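Local coordinates for NADPH-flavin oxidoreductase (Vibrio parahaemolyticus serotype O3:K6, PDB 5UU6), which probably uses bound FMN to carry out NADPH-dependent reduction of flavins or nitro compounds, at residues 82-87 with 102-107; 137-142 with 229-234; 148-153 with 236-241. All coordinates share one frame; numbering follows the deposited sequence. Where two conformers were deposited one is given.

Contact 1 (82-87 with 102-107)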
loop_
_atom_site.group_PDB
_atom_site.type_symbol
_atom_site.label_atom_id
_atom_site.label_comp_id
_atom_site.label_asym_id
_atom_site.label_seq_id
_atom_site.Cartn_x
_atom_site.Cartn_y
_atom_site.Cartn_z
ATOM N N PHE A 82 4.513 11.007 -0.174
ATOM C CA PHE A 82 4.603 9.922 0.796
ATOM C C PHE A 82 6.018 9.348 0.795
ATOM O O PHE A 82 6.558 9.055 -0.267
ATOM C CB PHE A 82 3.573 8.826 0.477
ATOM C CG PHE A 82 2.153 9.234 0.793
ATOM C CD1 PHE A 82 1.436 10.052 -0.085
ATOM C CD2 PHE A 82 1.558 8.869 1.992
ATOM C CE1 PHE A 82 0.118 10.447 0.202
ATOM C CE2 PHE A 82 0.255 9.292 2.298
ATOM C CZ PHE A 82 -0.464 10.067 1.391
ATOM N N CYS A 83 6.597 9.172 1.988
ATOM C CA CYS A 83 7.971 8.750 2.164
ATOM C C CYS A 83 8.067 7.619 3.164
ATOM O O CYS A 83 7.394 7.644 4.192
ATOM C CB CYS A 83 8.854 9.901 2.699
ATOM S SG CYS A 83 8.658 11.440 1.747
ATOM N N ILE A 84 8.965 6.668 2.894
ATOM C CA ILE A 84 9.442 5.765 3.942
ATOM C C ILE A 84 10.243 6.546 4.975
ATOM O O ILE A 84 11.097 7.380 4.627
ATOM C CB ILE A 84 10.315 4.669 3.313
ATOM C CG1 ILE A 84 9.484 3.838 2.363
ATOM C CG2 ILE A 84 10.952 3.803 4.413
ATOM C CD1 ILE A 84 10.354 2.845 1.565
ATOM N N ASP A 85 10.014 6.269 6.256
ATOM C CA ASP A 85 10.710 7.012 7.311
ATOM C C ASP A 85 11.171 6.035 8.389
ATOM O O ASP A 85 10.355 5.579 9.199
ATOM C CB ASP A 85 9.821 8.117 7.905
ATOM C CG ASP A 85 10.598 9.100 8.798
ATOM O OD1 ASP A 85 11.657 8.722 9.368
ATOM O OD2 ASP A 85 10.128 10.250 8.975
ATOM N N TYR A 86 12.467 5.701 8.376
ATOM C CA TYR A 86 13.147 5.095 9.515
ATOM C C TYR A 86 14.053 6.098 10.231
ATOM O O TYR A 86 14.853 5.714 11.093
ATOM C CB TYR A 86 13.933 3.851 9.075
ATOM C CG TYR A 86 12.973 2.743 8.669
ATOM C CD1 TYR A 86 12.385 1.947 9.621
ATOM C CD2 TYR A 86 12.630 2.535 7.323
ATOM C CE1 TYR A 86 11.488 0.954 9.261
ATOM C CE2 TYR A 86 11.714 1.551 6.950
ATOM C CZ TYR A 86 11.156 0.761 7.916
ATOM O OH TYR A 86 10.236 -0.231 7.576
ATOM N N GLN A 87 13.952 7.383 9.882
ATOM C CA GLN A 87 14.765 8.377 10.562
ATOM C C GLN A 87 14.201 8.732 11.930
ATOM O O GLN A 87 14.980 8.995 12.854
ATOM C CB GLN A 87 14.933 9.626 9.700
ATOM C CG GLN A 87 15.793 10.739 10.361
ATOM C CD GLN A 87 17.136 10.263 10.895
ATOM O OE1 GLN A 87 17.412 10.406 12.070
ATOM N NE2 GLN A 87 17.981 9.717 10.031
ATOM N N GLU A 102 13.471 -6.126 3.755
ATOM C CA GLU A 102 12.250 -6.320 4.547
ATOM C C GLU A 102 11.630 -4.978 4.929
ATOM O O GLU A 102 10.405 -4.809 4.874
ATOM C CB GLU A 102 12.601 -7.147 5.803
ATOM C CG GLU A 102 11.570 -7.232 6.959
ATOM C CD GLU A 102 10.208 -7.840 6.571
ATOM O OE1 GLU A 102 9.330 -7.931 7.454
ATOM O OE2 GLU A 102 10.023 -8.262 5.411
ATOM N N LEU A 103 12.464 -4.009 5.304
ATOM C CA LEU A 103 11.915 -2.743 5.806
ATOM C C LEU A 103 11.496 -1.784 4.697
ATOM O O LEU A 103 10.596 -0.962 4.906
ATOM C CB LEU A 103 12.915 -2.064 6.731
ATOM C CG LEU A 103 13.303 -2.947 7.948
ATOM C CD1 LEU A 103 14.604 -2.470 8.567
ATOM C CD2 LEU A 103 12.173 -3.020 9.005
HETATM N N MSE A 104 12.109 -1.869 3.523
HETATM C CA MSE A 104 11.632 -1.099 2.411
HETATM C C MSE A 104 10.286 -1.680 2.002
HETATM O O MSE A 104 9.350 -0.967 1.675
HETATM C CB MSE A 104 12.630 -1.117 1.255
HETATM C CG MSE A 104 12.218 -0.170 0.152
HETATM SE SE MSE A 104 11.164 -1.211 -1.161
HETATM C CE MSE A 104 12.820 -1.660 -2.132
ATOM N N LEU A 105 10.201 -3.005 2.034
ATOM C CA LEU A 105 8.951 -3.676 1.722
ATOM C C LEU A 105 7.822 -3.209 2.654
ATOM O O LEU A 105 6.772 -2.792 2.185
ATOM C CB LEU A 105 9.155 -5.181 1.816
ATOM C CG LEU A 105 8.108 -6.103 1.217
ATOM C CD1 LEU A 105 8.785 -7.471 1.001
ATOM C CD2 LEU A 105 6.844 -6.214 2.126
ATOM N N ILE A 106 8.045 -3.254 3.971
ATOM C CA ILE A 106 7.101 -2.710 4.966
ATOM C C ILE A 106 6.779 -1.246 4.701
ATOM O O ILE A 106 5.614 -0.825 4.783
ATOM C CB ILE A 106 7.677 -2.889 6.386
ATOM C CG1 ILE A 106 7.552 -4.340 6.821
ATOM C CG2 ILE A 106 7.007 -1.943 7.440
ATOM C CD1 ILE A 106 8.507 -4.655 7.997
ATOM N N GLY A 107 7.814 -0.429 4.477
ATOM C CA GLY A 107 7.583 0.988 4.181
ATOM C C GLY A 107 6.682 1.184 2.973
ATOM O O GLY A 107 5.772 2.025 2.985
#

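Contact 2 (137-142 with 229-234)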
loop_
_atom_site.group_PDB
_atom_site.type_symbol
_atom_site.label_atom_id
_atom_site.label_comp_id
_atom_site.label_asym_id
_atom_site.label_seq_id
_atom_site.Cartn_x
_atom_site.Cartn_y
_atom_site.Cartn_z
ATOM N N ASN A 137 10.839 9.328 -11.280
ATOM C CA ASN A 137 11.713 9.591 -12.434
ATOM C C ASN A 137 12.993 10.293 -12.011
ATOM O O ASN A 137 14.057 10.098 -12.610
ATOM C CB ASN A 137 11.017 10.481 -13.472
ATOM C CG ASN A 137 9.842 9.804 -14.140
ATOM O OD1 ASN A 137 9.793 8.576 -14.251
ATOM N ND2 ASN A 137 8.877 10.614 -14.590
ATOM N N ASN A 138 12.883 11.181 -11.036
ATOM C CA ASN A 138 13.960 12.032 -10.568
ATOM C C ASN A 138 14.062 11.963 -9.041
ATOM O O ASN A 138 14.165 12.979 -8.351
ATOM C CB ASN A 138 13.699 13.448 -11.063
ATOM C CG ASN A 138 13.795 13.539 -12.584
ATOM O OD1 ASN A 138 14.880 13.513 -13.121
ATOM N ND2 ASN A 138 12.659 13.618 -13.269
ATOM N N ALA A 139 14.046 10.741 -8.504
ATOM C CA ALA A 139 13.921 10.544 -7.058
ATOM C C ALA A 139 14.975 11.339 -6.293
ATOM O O ALA A 139 14.649 12.099 -5.371
ATOM C CB ALA A 139 14.006 9.050 -6.734
ATOM N N GLN A 140 16.238 11.250 -6.715
ATOM C CA GLN A 140 17.292 11.941 -5.974
ATOM C C GLN A 140 17.063 13.460 -5.913
ATOM O O GLN A 140 17.251 14.077 -4.857
ATOM C CB GLN A 140 18.652 11.654 -6.603
ATOM C CG GLN A 140 19.786 12.322 -5.857
ATOM C CD GLN A 140 19.895 11.821 -4.415
ATOM O OE1 GLN A 140 19.583 10.668 -4.115
ATOM N NE2 GLN A 140 20.338 12.693 -3.525
ATOM N N GLN A 141 16.681 14.080 -7.037
ATOM C CA GLN A 141 16.460 15.526 -7.041
ATOM C C GLN A 141 15.237 15.911 -6.207
ATOM O O GLN A 141 15.228 16.977 -5.576
ATOM C CB GLN A 141 16.305 16.036 -8.481
ATOM C CG GLN A 141 17.611 16.108 -9.284
ATOM C CD GLN A 141 17.399 16.546 -10.732
ATOM O OE1 GLN A 141 17.667 17.699 -11.095
ATOM N NE2 GLN A 141 16.918 15.624 -11.567
ATOM N N VAL A 142 14.201 15.066 -6.206
ATOM C CA VAL A 142 13.020 15.306 -5.373
ATOM C C VAL A 142 13.397 15.217 -3.896
ATOM O O VAL A 142 13.012 16.059 -3.072
ATOM C CB VAL A 142 11.917 14.286 -5.732
ATOM C CG1 VAL A 142 10.725 14.362 -4.738
ATOM C CG2 VAL A 142 11.440 14.575 -7.160
ATOM N N PRO A 229 15.939 2.251 -13.522
ATOM C CA PRO A 229 17.065 1.476 -12.990
ATOM C C PRO A 229 17.875 2.222 -11.952
ATOM O O PRO A 229 18.670 1.593 -11.241
ATOM C CB PRO A 229 17.907 1.152 -14.251
ATOM C CG PRO A 229 17.522 2.243 -15.284
ATOM C CD PRO A 229 16.073 2.593 -14.955
ATOM N N HIS A 230 17.701 3.533 -11.836
ATOM C CA HIS A 230 18.363 4.317 -10.805
ATOM C C HIS A 230 17.757 4.104 -9.405
ATOM O O HIS A 230 18.284 4.685 -8.447
ATOM C CB HIS A 230 18.282 5.807 -11.179
ATOM C CG HIS A 230 16.865 6.308 -11.283
ATOM N ND1 HIS A 230 16.038 5.994 -12.347
ATOM C CD2 HIS A 230 16.111 7.039 -10.424
ATOM C CE1 HIS A 230 14.848 6.537 -12.151
ATOM N NE2 HIS A 230 14.868 7.181 -10.996
ATOM N N ILE A 231 16.685 3.318 -9.241
ATOM C CA ILE A 231 15.944 3.376 -7.977
ATOM C C ILE A 231 16.677 2.604 -6.863
ATOM O O ILE A 231 16.722 3.065 -5.709
ATOM C CB ILE A 231 14.480 2.909 -8.157
ATOM C CG1 ILE A 231 13.629 4.055 -8.702
ATOM C CG2 ILE A 231 13.836 2.444 -6.860
ATOM C CD1 ILE A 231 13.599 5.331 -7.777
ATOM N N LEU A 232 17.262 1.443 -7.164
ATOM C CA LEU A 232 18.074 0.790 -6.134
ATOM C C LEU A 232 19.236 1.672 -5.664
ATOM O O LEU A 232 19.382 1.849 -4.438
ATOM C CB LEU A 232 18.574 -0.579 -6.605
ATOM C CG LEU A 232 19.346 -1.394 -5.560
ATOM C CD1 LEU A 232 18.465 -1.651 -4.301
ATOM C CD2 LEU A 232 19.857 -2.746 -6.184
ATOM N N PRO A 233 20.073 2.257 -6.542
ATOM C CA PRO A 233 21.063 3.239 -6.047
ATOM C C PRO A 233 20.442 4.384 -5.258
ATOM O O PRO A 233 21.049 4.841 -4.285
ATOM C CB PRO A 233 21.731 3.768 -7.337
ATOM C CG PRO A 233 21.549 2.654 -8.350
ATOM C CD PRO A 233 20.180 2.056 -8.003
ATOM N N TYR A 234 19.281 4.901 -5.682
ATOM C CA TYR A 234 18.608 5.942 -4.911
ATOM C C TYR A 234 18.390 5.476 -3.467
ATOM O O TYR A 234 18.861 6.109 -2.506
ATOM C CB TYR A 234 17.262 6.319 -5.564
ATOM C CG TYR A 234 16.438 7.215 -4.649
ATOM C CD1 TYR A 234 16.937 8.446 -4.184
ATOM C CD2 TYR A 234 15.212 6.785 -4.155
ATOM C CE1 TYR A 234 16.180 9.248 -3.298
ATOM C CE2 TYR A 234 14.450 7.590 -3.255
ATOM C CZ TYR A 234 14.952 8.781 -2.825
ATOM O OH TYR A 234 14.183 9.519 -1.937
HETATM O O HOH W 1 20.090 8.442 -2.662
#

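Contact 3 (148-153 with 236-241)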
loop_
_atom_site.group_PDB
_atom_site.type_symbol
_atom_site.label_atom_id
_atom_site.label_comp_id
_atom_site.label_asym_id
_atom_site.label_seq_id
_atom_site.Cartn_x
_atom_site.Cartn_y
_atom_site.Cartn_z
ATOM N N LEU A 148 15.186 15.561 2.596
ATOM C CA LEU A 148 15.030 14.335 3.379
ATOM C C LEU A 148 16.372 13.888 3.963
ATOM O O LEU A 148 17.392 13.911 3.265
ATOM C CB LEU A 148 14.457 13.219 2.523
ATOM C CG LEU A 148 13.149 13.545 1.813
ATOM C CD1 LEU A 148 12.757 12.315 1.033
ATOM C CD2 LEU A 148 12.091 13.897 2.853
ATOM N N PRO A 149 16.393 13.463 5.228
ATOM C CA PRO A 149 17.606 12.887 5.815
ATOM C C PRO A 149 17.839 11.446 5.362
ATOM O O PRO A 149 17.064 10.846 4.624
ATOM C CB PRO A 149 17.317 12.935 7.318
ATOM C CG PRO A 149 15.831 12.734 7.405
ATOM C CD PRO A 149 15.266 13.453 6.177
ATOM N N GLN A 150 18.949 10.894 5.828
ATOM C CA GLN A 150 19.196 9.471 5.705
ATOM C C GLN A 150 18.072 8.672 6.358
ATOM O O GLN A 150 17.363 9.160 7.248
ATOM C CB GLN A 150 20.552 9.136 6.346
ATOM C CG GLN A 150 21.739 9.701 5.565
ATOM C CD GLN A 150 21.762 9.207 4.119
ATOM O OE1 GLN A 150 21.395 9.938 3.196
ATOM N NE2 GLN A 150 22.173 7.964 3.923
ATOM N N ASN A 151 17.884 7.441 5.878
ATOM C CA ASN A 151 16.858 6.514 6.368
ATOM C C ASN A 151 15.446 6.919 5.967
ATOM O O ASN A 151 14.480 6.410 6.533
ATOM C CB ASN A 151 16.914 6.339 7.902
ATOM C CG ASN A 151 18.093 5.490 8.366
ATOM O OD1 ASN A 151 18.996 5.163 7.593
ATOM N ND2 ASN A 151 18.070 5.105 9.640
ATOM N N THR A 152 15.291 7.844 5.024
ATOM C CA THR A 152 13.991 8.179 4.444
ATOM C C THR A 152 14.137 8.169 2.924
ATOM O O THR A 152 15.243 8.331 2.398
ATOM C CB THR A 152 13.475 9.555 4.908
ATOM O OG1 THR A 152 14.319 10.584 4.367
ATOM C CG2 THR A 152 13.541 9.668 6.387
ATOM N N ALA A 153 13.018 7.992 2.220
ATOM C CA ALA A 153 13.027 7.940 0.756
ATOM C C ALA A 153 11.636 8.258 0.225
ATOM O O ALA A 153 10.657 7.764 0.767
ATOM C CB ALA A 153 13.456 6.563 0.236
ATOM N N ASN A 236 19.678 2.875 -1.848
ATOM C CA ASN A 236 20.914 2.575 -1.149
ATOM C C ASN A 236 21.603 3.840 -0.683
ATOM O O ASN A 236 22.094 3.891 0.444
ATOM C CB ASN A 236 21.837 1.737 -2.042
ATOM C CG ASN A 236 21.291 0.341 -2.262
ATOM O OD1 ASN A 236 20.342 -0.091 -1.560
ATOM N ND2 ASN A 236 21.849 -0.370 -3.235
ATOM N N GLY A 237 21.581 4.904 -1.498
ATOM C CA GLY A 237 22.161 6.175 -1.066
ATOM C C GLY A 237 21.491 6.796 0.153
ATOM O O GLY A 237 22.112 7.613 0.834
ATOM N N LYS A 238 20.236 6.434 0.448
ATOM C CA LYS A 238 19.573 6.910 1.657
ATOM C C LYS A 238 19.725 5.929 2.832
ATOM O O LYS A 238 19.119 6.143 3.894
ATOM C CB LYS A 238 18.072 7.155 1.407
ATOM C CG LYS A 238 17.711 8.015 0.194
ATOM C CD LYS A 238 18.401 9.436 0.201
ATOM C CE LYS A 238 18.175 10.255 1.494
ATOM N NZ LYS A 238 16.724 10.553 1.696
ATOM N N GLY A 239 20.501 4.863 2.663
ATOM C CA GLY A 239 20.677 3.860 3.702
ATOM C C GLY A 239 19.688 2.707 3.688
ATOM O O GLY A 239 19.691 1.905 4.626
ATOM N N LEU A 240 18.861 2.570 2.659
ATOM C CA LEU A 240 17.796 1.572 2.667
ATOM C C LEU A 240 18.045 0.484 1.634
ATOM O O LEU A 240 18.657 0.727 0.601
ATOM C CB LEU A 240 16.424 2.220 2.394
ATOM C CG LEU A 240 16.036 3.426 3.256
ATOM C CD1 LEU A 240 14.855 4.147 2.655
ATOM C CD2 LEU A 240 15.732 3.012 4.705
ATOM N N ALA A 241 17.489 -0.700 1.893
ATOM C CA ALA A 241 17.403 -1.773 0.910
ATOM C C ALA A 241 18.779 -2.252 0.468
ATOM O O ALA A 241 18.969 -2.563 -0.718
ATOM C CB ALA A 241 16.587 -1.339 -0.320
HETATM O O HOH W 2 20.586 2.885 7.162
#

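Contact 1 (82-87 with 102-107)
The ring of Tyr86 overlaps the side chain of Leu103, with Tyr86 CZ 3.5 Å from Leu103 CB. The tyrosine hydroxyl also donates a hydrogen bond to the backbone, Tyr86 OH to Leu103 O at 2.8 Å. The C=O...donor angle is 115°, and the hydroxyl is tilted moderately from the carbonyl plane. Leu103 O also accepts the helix bond from Gly107 N, which reaches it from the opposite face. Two bonds therefore grip this buried oxygen. The tyrosine bond ties the ring to the helix, and the helix keeps its own bond.

Two residues before Tyr86, Ile84 lies against Gly107 and Met104, a selenomethionine. With CG1 anti to the carbonyl carbon (chi1 -63°), that branch points to the helix, and Ile84 CG1 rests 3.9 Å from Gly107 CA, where the helix has no side chain. Ile84 CD1 reaches on to Met104 CG at 3.8 Å. The same helix also meets the second subunit: Glu102 forms salt bridges with Arg228 and Arg136 of that subunit. Strand 78-85 packed on the long helix 101-124 belongs to the alpha/beta core of the FMN-dependent nitroreductase fold, a family of typical dimers.

Contact 2 (137-142 with 229-234)
Tyr234 lies against the start of helix 139-145, and its atoms meet that helix in turn. Its CG is anti to the backbone N (chi1 170°), which directs the ring from CB toward Ala139. Past CB, the ring atoms CG and CD2 come under the methyl of Ala139, with Tyr234 CD2 3.6 Å from Ala139 CB. The methyl stands over the ring centre, 10° off the normal, in a CH-pi contact. On the other side of the ring axis, Tyr234 CD1 meets Gln140 OE1 at 3.5 Å. This oxygen lies at the ring edge, near its plane. The amide of Gln140 is turned 65° from the ring. Beyond the ring, the hydroxyl leaves the two segments and hydrogen-bonds to Asp143 and to the backbone N of Ile154.

Gln140 bends at chi2. Gln140 OE1 accepts a bond of 2.7 Å from a water, which also donates to Tyr234 O and bridges the two helices. The amide nitrogen of Gln140 bonds to Glu144.

Ile231 CD1 touches the Ala139 methyl as well, at 3.9 Å from Ala139 CB. The methyl thus meets the Tyr234 face and the Ile231 tip on two sides at about a right angle. His230 NE2 lies 3.4 Å from Asn137 O, but the angle is too poor for a hydrogen bond. His230 NE2 bonds instead to the carbonyl of Arg136. Asn137 OD1 is held by Arg228.

The arrangement is a helix-helix contact between the first turns of 139-145 and 231-237. It joins the C-terminal helix 231-237 to helix 139-145 of the nitroreductase fold, and its first segment begins three residues after the FMN-binding Gly134.

Contact 3 (148-153 with 236-241)
A Schellman motif ends helix 231-237 and meets the type II beta turn Pro149-Thr152, which leads into strand 152-161. Gly239, with positive phi, closes the helix. Just before it, Lys238 curls back on itself. All four of its side-chain torsions are near -60°, and this coil brings the ammonium group over the turn. There Lys238 NZ donates to Thr152 O at 2.8 Å and to Pro149 O at 3.0 Å. It approaches both carbonyls from above their planes. Pro149 O also accepts from Thr152 OG1 on its opposite face. A salt bridge to Asp143 gives the ammonium a third partner, which probably helps to balance its charge in this buried setting.

The backbones are joined directly by Asn151 N to Lys238 O, 2.7 Å long, with the donor almost in line with the carbonyl bond. Alongside it, Gln150 NE2 donates to Gly237 O at 3.1 Å with an N-H...acceptor angle of 157°. The acceptor lies in the plane of the Gln150 amide.

Next to these polar bonds, Leu240 spreads its two methyls over the turn and the start of the strand. Leu240 CD2 lies near Asn151 CA, and Leu240 CD1 meets Ala153 CB at 3.7 Å. A water also joins the segments by donating to both, with its oxygen 2.8 Å from Asn151 OD1 and 2.9 Å from Gly239 O.

Contact 1 closes along the chain before the other two open, while contacts 2 and 3 alternate their segments. The centres of contacts 1 and 3 are about 9 Å apart. They meet through neighbouring antiparallel strands 78-85 and 152-161, with Tyr86 N close to Asn151 O. Contacts 2 and 3, about 11 Å apart between centres, share helix 231-237 and meet where Tyr234 packs on Ala153. Contacts 1 and 2 do not touch; their centres are about 15 Å apart. The C-terminal helix and tail are thus fastened to helix 139-145 and strand 152-161 of the nitroreductase fold, and all three contacts also reach the second subunit.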